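Local coordinates for protein DNA ligase (Aquifex aeolicus, PDB 3QWU) that probably acts as an ATP-dependent nucleic acid ligase of the RNA ligase family and binds adenosine and calcium, at residues A228-S233 and V263-E268; Y234-D239 and T256-R261. All coordinates share one frame; numbering follows the deposited sequence.

Interaction 1. Residues A228-S233 and V263-E268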
ATOM      1  N   ALA A 228     -20.246  -8.449  13.694  1.00 37.07           N
ATOM      2  CA  ALA A 228     -19.616  -7.345  12.939  1.00 36.50           C
ATOM      3  C   ALA A 228     -18.845  -6.448  13.868  1.00 35.83           C
ATOM      4  O   ALA A 228     -19.229  -6.258  14.987  1.00 36.50           O
ATOM      5  CB  ALA A 228     -20.641  -6.545  12.169  1.00 36.89           C
ATOM      6  N   LYS A 229     -17.744  -5.877  13.398  1.00 36.11           N
ATOM      7  CA  LYS A 229     -16.914  -5.035  14.257  1.00 35.37           C
ATOM      8  C   LYS A 229     -16.735  -3.636  13.663  1.00 34.67           C
ATOM      9  O   LYS A 229     -16.783  -3.445  12.428  1.00 36.67           O
ATOM     10  CB  LYS A 229     -15.554  -5.681  14.499  1.00 34.80           C
ATOM     11  CG  LYS A 229     -14.705  -5.913  13.239  1.00 37.84           C
ATOM     12  CD  LYS A 229     -13.280  -6.432  13.652  1.00 40.41           C
ATOM     13  CE  LYS A 229     -12.708  -7.476  12.685  1.00 42.71           C
ATOM     14  NZ  LYS A 229     -12.195  -6.975  11.381  1.00 40.92           N
ATOM     15  N   TYR A 230     -16.531  -2.673  14.539  1.00 32.15           N
ATOM     16  CA  TYR A 230     -16.294  -1.312  14.126  1.00 31.47           C
ATOM     17  C   TYR A 230     -15.172  -0.745  14.998  1.00 31.23           C
ATOM     18  O   TYR A 230     -15.166  -0.974  16.226  1.00 29.50           O
ATOM     19  CB  TYR A 230     -17.582  -0.514  14.247  1.00 31.41           C
ATOM     20  CG  TYR A 230     -17.428   0.910  13.890  1.00 31.27           C
ATOM     21  CD1 TYR A 230     -17.159   1.877  14.866  1.00 31.13           C
ATOM     22  CD2 TYR A 230     -17.545   1.324  12.550  1.00 32.05           C
ATOM     23  CE1 TYR A 230     -17.012   3.251  14.507  1.00 32.26           C
ATOM     24  CE2 TYR A 230     -17.398   2.651  12.170  1.00 30.88           C
ATOM     25  CZ  TYR A 230     -17.121   3.628  13.144  1.00 33.29           C
ATOM     26  OH  TYR A 230     -16.950   4.945  12.731  1.00 33.84           O
ATOM     27  N   ILE A 231     -14.223  -0.034  14.345  1.00 30.53           N
ATOM     28  CA  ILE A 231     -12.971   0.454  14.961  1.00 30.13           C
ATOM     29  C   ILE A 231     -13.014   1.993  15.114  1.00 29.31           C
ATOM     30  O   ILE A 231     -13.558   2.715  14.273  1.00 28.74           O
ATOM     31  CB  ILE A 231     -11.754   0.010  14.099  1.00 29.92           C
ATOM     32  CG1 ILE A 231     -11.954  -1.485  13.686  1.00 35.52           C
ATOM     33  CG2 ILE A 231     -10.365   0.212  14.798  1.00 28.93           C
ATOM     34  CD1 ILE A 231     -11.685  -2.684  14.730  1.00 31.90           C
ATOM     35  N   THR A 232     -12.465   2.490  16.208  1.00 28.64           N
ATOM     36  CA  THR A 232     -12.373   3.932  16.414  1.00 28.62           C
ATOM     37  C   THR A 232     -11.302   4.526  15.500  1.00 29.43           C
ATOM     38  O   THR A 232     -10.396   3.831  15.037  1.00 28.52           O
ATOM     39  CB  THR A 232     -12.027   4.258  17.853  1.00 29.19           C
ATOM     40  OG1 THR A 232     -10.756   3.652  18.202  1.00 24.78           O
ATOM     41  CG2 THR A 232     -13.171   3.759  18.814  1.00 29.20           C
ATOM     42  N   SER A 233     -11.408   5.821  15.233  1.00 30.48           N
ATOM     43  CA  SER A 233     -10.451   6.456  14.372  1.00 31.34           C
ATOM     44  C   SER A 233      -9.127   6.494  15.081  1.00 31.19           C
ATOM     45  O   SER A 233      -8.102   6.267  14.433  1.00 28.83           O
ATOM     46  CB  SER A 233     -10.893   7.839  13.980  1.00 32.51           C
ATOM     47  OG  SER A 233     -11.244   8.511  15.115  1.00 35.10           O
ATOM     48  N   VAL A 263     -11.681   7.870   6.280  1.00 31.87           N
ATOM     49  CA  VAL A 263     -12.448   8.724   5.399  1.00 33.42           C
ATOM     50  C   VAL A 263     -13.946   8.531   5.549  1.00 33.41           C
ATOM     51  O   VAL A 263     -14.683   9.511   5.610  1.00 34.07           O
ATOM     52  CB  VAL A 263     -12.046   8.570   3.916  1.00 34.19           C
ATOM     53  CG1 VAL A 263     -12.896   9.478   3.061  1.00 35.82           C
ATOM     54  CG2 VAL A 263     -10.617   8.948   3.729  1.00 33.33           C
ATOM     55  N   LEU A 264     -14.406   7.294   5.634  1.00 32.50           N
ATOM     56  CA  LEU A 264     -15.851   7.058   5.812  1.00 33.54           C
ATOM     57  C   LEU A 264     -16.441   7.483   7.163  1.00 32.70           C
ATOM     58  O   LEU A 264     -17.607   7.837   7.217  1.00 32.77           O
ATOM     59  CB  LEU A 264     -16.244   5.622   5.431  1.00 34.24           C
ATOM     60  CG  LEU A 264     -16.087   5.397   3.907  1.00 34.82           C
ATOM     61  CD1 LEU A 264     -16.093   3.946   3.620  1.00 38.06           C
ATOM     62  CD2 LEU A 264     -17.194   6.097   3.155  1.00 37.99           C
ATOM     63  N   PHE A 265     -15.627   7.474   8.225  1.00 32.23           N
ATOM     64  CA  PHE A 265     -16.005   8.066   9.499  1.00 31.25           C
ATOM     65  C   PHE A 265     -16.128   9.564   9.325  1.00 32.39           C
ATOM     66  O   PHE A 265     -17.093  10.152   9.734  1.00 31.78           O
ATOM     67  CB  PHE A 265     -14.964   7.709  10.574  1.00 30.36           C
ATOM     68  CG  PHE A 265     -15.090   8.506  11.870  1.00 30.26           C
ATOM     69  CD1 PHE A 265     -16.038   8.191  12.794  1.00 29.39           C
ATOM     70  CD2 PHE A 265     -14.216   9.568  12.145  1.00 29.22           C
ATOM     71  CE1 PHE A 265     -16.155   8.941  13.987  1.00 33.38           C
ATOM     72  CE2 PHE A 265     -14.293  10.300  13.307  1.00 29.15           C
ATOM     73  CZ  PHE A 265     -15.264  10.010  14.240  1.00 33.66           C
ATOM     74  N   MET A 266     -15.133  10.195   8.708  1.00 33.99           N
ATOM     75  CA  MET A 266     -15.217  11.655   8.440  1.00 35.14           C
ATOM     76  C   MET A 266     -16.463  12.016   7.684  1.00 37.15           C
ATOM     77  O   MET A 266     -17.109  13.030   7.987  1.00 38.94           O
ATOM     78  CB  MET A 266     -13.960  12.176   7.709  1.00 34.96           C
ATOM     79  CG  MET A 266     -12.762  12.067   8.603  1.00 31.32           C
ATOM     80  SD  MET A 266     -11.228  12.428   7.885  1.00 34.43           S
ATOM     81  CE  MET A 266     -11.379  14.250   7.673  1.00 25.78           C
ATOM     82  N   TYR A 267     -16.823  11.176   6.715  1.00 37.65           N
ATOM     83  CA  TYR A 267     -18.008  11.407   5.911  1.00 38.54           C
ATOM     84  C   TYR A 267     -19.265  11.193   6.723  1.00 39.01           C
ATOM     85  O   TYR A 267     -20.240  11.921   6.598  1.00 40.28           O
ATOM     86  CB  TYR A 267     -17.976  10.473   4.708  1.00 39.50           C
ATOM     87  CG  TYR A 267     -19.253  10.381   3.890  1.00 42.17           C
ATOM     88  CD1 TYR A 267     -19.532  11.298   2.903  1.00 49.67           C
ATOM     89  CD2 TYR A 267     -20.161   9.362   4.106  1.00 47.09           C
ATOM     90  CE1 TYR A 267     -20.720  11.211   2.145  1.00 53.14           C
ATOM     91  CE2 TYR A 267     -21.343   9.268   3.369  1.00 50.92           C
ATOM     92  CZ  TYR A 267     -21.602  10.186   2.390  1.00 51.72           C
ATOM     93  OH  TYR A 267     -22.751  10.076   1.654  1.00 58.99           O
ATOM     94  N   GLU A 268     -19.283  10.160   7.541  1.00 38.60           N
ATOM     95  CA  GLU A 268     -20.446   9.921   8.338  1.00 39.38           C
ATOM     96  C   GLU A 268     -20.634  11.074   9.321  1.00 40.55           C
ATOM     97  O   GLU A 268     -21.728  11.526   9.525  1.00 40.92           O
ATOM     98  CB  GLU A 268     -20.348   8.564   9.057  1.00 38.92           C
ATOM     99  CG  GLU A 268     -21.554   8.245   9.976  1.00 37.84           C
ATOM    100  CD  GLU A 268     -21.552   6.815  10.487  1.00 37.20           C
ATOM    101  OE1 GLU A 268     -20.501   6.120  10.416  1.00 34.23           O
ATOM    102  OE2 GLU A 268     -22.621   6.360  10.919  1.00 38.77           O
TER
HETATM  103  O   HOH W   1     -18.065   5.366  10.301  1.00 30.43           O
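Two oxygens approach the ring of Phe-265 obliquely: the hydroxyl of Tyr-230, with OH 3.4 Å from CD1 of Phe-265, and that of Ser-233, with OG 4.0 Å from CE2 of the same ring. Neither is a hydrogen bond, and the side chains of Tyr-230 and Phe-265 cross at about a right angle without stacking. The contact joins the C-terminal end of an inner strand of a mixed sheet to a helix. Strand 227-231, in the mixed sheet of the adenosine-binding, RNA ligase-like domain, runs out into helix 233-242, while the opposing residues lie on helix 254-269, which belongs to the C-terminal family region. Where strand gives way to helix, Thr-232 is the N-cap, its OG1 bonded to the backbone N of Ala-235. Lys-229 on the same strand lines the adenosine pocket, whereas Tyr-230 is directed toward the helix. With CG of Phe-265 anti to the backbone N (chi1 168°), the phenyl group is carried off the helix toward Tyr-230 and Ser-233. An alanine at Phe-265 would remove the ring that spans these two residues, and is likely to leave the Tyr-230 hydroxyl and Ser-233 without their packing partner on this helix. The polar link is indirect. The carboxylate of Glu-268 accepts bonds from backbone amides, OE1 from N of Leu-63 and OE2 from N of Glu-64, but OE1 also reaches the strand through water: the Tyr-230 OH donates to a water 2.7 Å away, which in turn donates to Glu-268 OE1 at 2.6 Å.

Interaction 2. Residues Y234-D239 and T256-R261. With CA (calcium ion), chain D.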
ATOM      1  N   TYR A 234      -9.159   6.714  16.411  1.00 31.64           N
ATOM      2  CA  TYR A 234      -7.935   6.617  17.212  1.00 31.90           C
ATOM      3  C   TYR A 234      -7.168   5.312  16.993  1.00 30.34           C
ATOM      4  O   TYR A 234      -5.948   5.312  16.753  1.00 29.68           O
ATOM      5  CB  TYR A 234      -8.227   6.778  18.692  1.00 33.23           C
ATOM      6  CG  TYR A 234      -7.070   6.395  19.609  1.00 37.81           C
ATOM      7  CD1 TYR A 234      -6.820   5.029  19.941  1.00 40.19           C
ATOM      8  CD2 TYR A 234      -6.229   7.379  20.160  1.00 40.18           C
ATOM      9  CE1 TYR A 234      -5.788   4.687  20.777  1.00 40.65           C
ATOM     10  CE2 TYR A 234      -5.178   7.035  21.002  1.00 41.15           C
ATOM     11  CZ  TYR A 234      -4.970   5.710  21.302  1.00 41.83           C
ATOM     12  OH  TYR A 234      -3.945   5.362  22.149  1.00 47.56           O
ATOM     13  N   ALA A 235      -7.859   4.189  17.053  1.00 29.65           N
ATOM     14  CA  ALA A 235      -7.168   2.922  16.893  1.00 28.06           C
ATOM     15  C   ALA A 235      -6.697   2.751  15.480  1.00 28.08           C
ATOM     16  O   ALA A 235      -5.665   2.169  15.249  1.00 30.25           O
ATOM     17  CB  ALA A 235      -8.069   1.775  17.280  1.00 26.85           C
ATOM     18  N   ASN A 236      -7.481   3.177  14.513  1.00 28.88           N
ATOM     19  CA  ASN A 236      -7.057   3.110  13.135  1.00 30.34           C
ATOM     20  C   ASN A 236      -5.784   3.918  12.902  1.00 29.71           C
ATOM     21  O   ASN A 236      -4.822   3.405  12.356  1.00 29.59           O
ATOM     22  CB  ASN A 236      -8.182   3.602  12.181  1.00 31.61           C
ATOM     23  CG  ASN A 236      -9.266   2.576  11.995  1.00 34.96           C
ATOM     24  OD1 ASN A 236      -8.971   1.393  11.751  1.00 44.45           O
ATOM     25  ND2 ASN A 236     -10.525   3.003  12.040  1.00 36.14           N
ATOM     26  N   LEU A 237      -5.766   5.157  13.396  1.00 29.45           N
ATOM     27  CA  LEU A 237      -4.566   5.959  13.349  1.00 30.10           C
ATOM     28  C   LEU A 237      -3.326   5.248  13.986  1.00 30.40           C
ATOM     29  O   LEU A 237      -2.276   5.153  13.371  1.00 30.37           O
ATOM     30  CB  LEU A 237      -4.816   7.306  14.003  1.00 29.46           C
ATOM     31  CG  LEU A 237      -5.704   8.224  13.191  1.00 30.83           C
ATOM     32  CD1 LEU A 237      -6.177   9.389  14.066  1.00 32.54           C
ATOM     33  CD2 LEU A 237      -4.985   8.684  11.929  1.00 28.11           C
ATOM     34  N   MET A 238      -3.487   4.766  15.213  1.00 31.48           N
ATOM     35  CA  MET A 238      -2.419   4.144  15.971  1.00 32.68           C
ATOM     36  C   MET A 238      -1.905   2.895  15.216  1.00 31.59           C
ATOM     37  O   MET A 238      -0.731   2.601  15.253  1.00 31.85           O
ATOM     38  CB  MET A 238      -2.932   3.685  17.342  1.00 32.81           C
ATOM     39  CG  MET A 238      -2.608   4.479  18.545  1.00 41.33           C
ATOM     40  SD  MET A 238      -0.943   5.259  18.711  1.00 53.35           S
ATOM     41  CE  MET A 238      -1.334   6.871  17.943  1.00 51.25           C
ATOM     42  N   ASP A 239      -2.791   2.148  14.576  1.00 30.76           N
ATOM     43  CA  ASP A 239      -2.313   1.029  13.761  1.00 31.65           C
ATOM     44  C   ASP A 239      -1.383   1.516  12.679  1.00 32.71           C
ATOM     45  O   ASP A 239      -0.344   0.893  12.477  1.00 33.81           O
ATOM     46  CB  ASP A 239      -3.418   0.205  13.130  1.00 30.71           C
ATOM     47  CG  ASP A 239      -4.148  -0.641  14.148  1.00 30.91           C
ATOM     48  OD1 ASP A 239      -3.639  -0.847  15.269  1.00 29.27           O
ATOM     49  OD2 ASP A 239      -5.243  -1.095  13.813  1.00 32.46           O
ATOM     50  N   THR A 256      -5.710   1.505   0.916  1.00 59.11           N
ATOM     51  CA  THR A 256      -7.097   1.649   0.594  1.00 58.40           C
ATOM     52  C   THR A 256      -8.041   1.358   1.825  1.00 56.09           C
ATOM     53  O   THR A 256      -9.131   1.948   1.947  1.00 55.19           O
ATOM     54  CB  THR A 256      -7.438   0.789  -0.669  1.00 59.89           C
ATOM     55  OG1 THR A 256      -8.845   0.503  -0.717  1.00 62.88           O
ATOM     56  CG2 THR A 256      -6.629  -0.541  -0.716  1.00 61.30           C
ATOM     57  N   ASN A 257      -7.591   0.491   2.745  1.00 52.97           N
ATOM     58  CA  ASN A 257      -8.448  -0.043   3.783  1.00 50.32           C
ATOM     59  C   ASN A 257      -8.472   0.775   5.048  1.00 46.76           C
ATOM     60  O   ASN A 257      -9.533   1.148   5.499  1.00 44.54           O
ATOM     61  CB  ASN A 257      -8.058  -1.477   4.107  1.00 50.19           C
ATOM     62  CG  ASN A 257      -9.186  -2.237   4.681  1.00 50.89           C
ATOM     63  OD1 ASN A 257      -9.420  -2.214   5.891  1.00 46.16           O
ATOM     64  ND2 ASN A 257      -9.946  -2.904   3.800  1.00 55.32           N
ATOM     65  N   ARG A 258      -7.314   1.046   5.635  1.00 43.89           N
ATOM     66  CA  ARG A 258      -7.312   1.837   6.874  1.00 41.77           C
ATOM     67  C   ARG A 258      -7.634   3.332   6.663  1.00 39.74           C
ATOM     68  O   ARG A 258      -8.227   3.975   7.517  1.00 38.30           O
ATOM     69  CB  ARG A 258      -6.044   1.584   7.672  1.00 42.54           C
ATOM     70  CG  ARG A 258      -6.239   0.432   8.718  1.00 43.47           C
ATOM     71  CD  ARG A 258      -4.951  -0.101   9.258  1.00 47.33           C
ATOM     72  NE  ARG A 258      -5.164  -1.350   9.996  1.00 49.05           N
ATOM     73  CZ  ARG A 258      -5.272  -2.556   9.448  1.00 49.53           C
ATOM     74  NH1 ARG A 258      -5.167  -2.738   8.127  1.00 51.30           N
ATOM     75  NH2 ARG A 258      -5.493  -3.599  10.248  1.00 51.19           N
ATOM     76  N   ILE A 259      -7.311   3.837   5.475  1.00 37.93           N
ATOM     77  CA  ILE A 259      -7.651   5.186   5.091  1.00 36.44           C
ATOM     78  C   ILE A 259      -9.139   5.332   4.823  1.00 35.77           C
ATOM     79  O   ILE A 259      -9.756   6.289   5.286  1.00 34.90           O
ATOM     80  CB  ILE A 259      -6.836   5.635   3.847  1.00 36.10           C
ATOM     81  CG1 ILE A 259      -5.362   5.730   4.243  1.00 36.15           C
ATOM     82  CG2 ILE A 259      -7.338   6.950   3.346  1.00 34.40           C
ATOM     83  CD1 ILE A 259      -4.399   5.378   3.144  1.00 36.37           C
ATOM     84  N   LEU A 260      -9.704   4.396   4.051  1.00 35.00           N
ATOM     85  CA  LEU A 260     -11.144   4.346   3.877  1.00 34.79           C
ATOM     86  C   LEU A 260     -11.891   4.270   5.210  1.00 33.45           C
ATOM     87  O   LEU A 260     -12.998   4.759   5.312  1.00 33.85           O
ATOM     88  CB  LEU A 260     -11.577   3.193   2.947  1.00 35.73           C
ATOM     89  CG  LEU A 260     -11.558   3.579   1.445  1.00 36.76           C
ATOM     90  CD1 LEU A 260     -11.837   2.419   0.484  1.00 36.64           C
ATOM     91  CD2 LEU A 260     -12.537   4.656   1.244  1.00 37.57           C
ATOM     92  N   ARG A 261     -11.333   3.620   6.212  1.00 31.77           N
ATOM     93  CA  ARG A 261     -12.013   3.614   7.515  1.00 31.88           C
ATOM     94  C   ARG A 261     -12.087   5.032   8.079  1.00 30.49           C
ATOM     95  O   ARG A 261     -13.104   5.453   8.556  1.00 29.49           O
ATOM     96  CB  ARG A 261     -11.306   2.727   8.505  1.00 30.71           C
ATOM     97  CG  ARG A 261     -11.533   1.251   8.270  1.00 33.18           C
ATOM     98  CD  ARG A 261     -10.511   0.468   9.194  1.00 36.91           C
ATOM     99  NE  ARG A 261     -10.094  -0.830   8.636  1.00 35.50           N
ATOM    100  CZ  ARG A 261      -9.294  -1.659   9.257  1.00 34.96           C
ATOM    101  NH1 ARG A 261      -8.808  -1.376  10.473  1.00 36.53           N
ATOM    102  NH2 ARG A 261      -9.020  -2.798   8.686  1.00 39.41           N
TER
HETATM  103 CA    CA D 601      -4.596  -0.861  17.622  1.00 84.06          CA
HETATM  104  O   HOH W   2     -12.292   5.659  11.637  1.00 24.63           O
HETATM  105  O   HOH W   3      -6.117  -1.534  16.118  1.00 40.16           O
HETATM  106  O   HOH W   4      -4.099  -3.035  16.885  1.00 46.79           O
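This is a polar helix-helix contact, in which two arginines of helix 254-269 face an amide and a carboxylate of helix 233-242 beside the calcium site. The short segments run roughly antiparallel, at 148° between their N-to-C directions, and their axes approach to 9.9 Å, a separation bridged by the side chains of Asn-236, Asp-239, Arg-258 and Arg-261. Asn-236 and Arg-261 make the direct bond. With CG of Asn-236 opposite the carbonyl carbon and beside the backbone N, the amide is carried toward Arg-261. NH1 of Arg-261 donates to OD1 of Asn-236 over 3.1 Å with an N-H...O angle of 163°; the donor lies almost on the extension of the amide C=O, and the oxygen sits at the edge of the guanidinium, near its plane. The amide itself is turned 59° from that plane. Its other end, ND2, donates to a water that makes a weak bond to the backbone O of Arg-261, so both ends of the Asn-236 side chain address the same residue. Within its own helix, Asn-257 OD1 receives NH2 of Arg-261 at 2.9 Å and, weakly, NE, which restricts rotation of the guanidinium. Arg-258 lies close by: NH2 of Arg-261 is 3.7 Å above the centre of its guanidinium, and a cation-pi contact with Tyr-254 adds a further partner. OD1 of Asp-239 binds the calcium ion at 2.5 Å, alongside Asp-82 and Glu-143, while OD2 faces the guanidinium edge of Arg-258, forming a long salt bridge of 3.8 Å to NE. Asp-239 thus links the calcium ion to an arginine of the second helix, and the positive charge of Arg-258 probably offsets part of the negative charge gathered around the calcium.

From the N-terminal side, strand 227-231 leads through the Thr-232 cap into helix 233-242, and the chain then turns back as helix 254-269. Interaction 2 closes the inner loop, joining 234-239 to 256-261; interaction 1 closes the outer one, joining 228-233 to 263-268, so the second contact is nested within the first. Their centres lie about 9 Å apart and they meet directly, with CG2 of Ile-231 packed 3.6 Å from OD1 of Asn-236. The nesting illustrates how one returning helix can be tied at successive points, here to the adenosine-binding sheet and the calcium-binding helix, while several of its other residues pack against the second subunit.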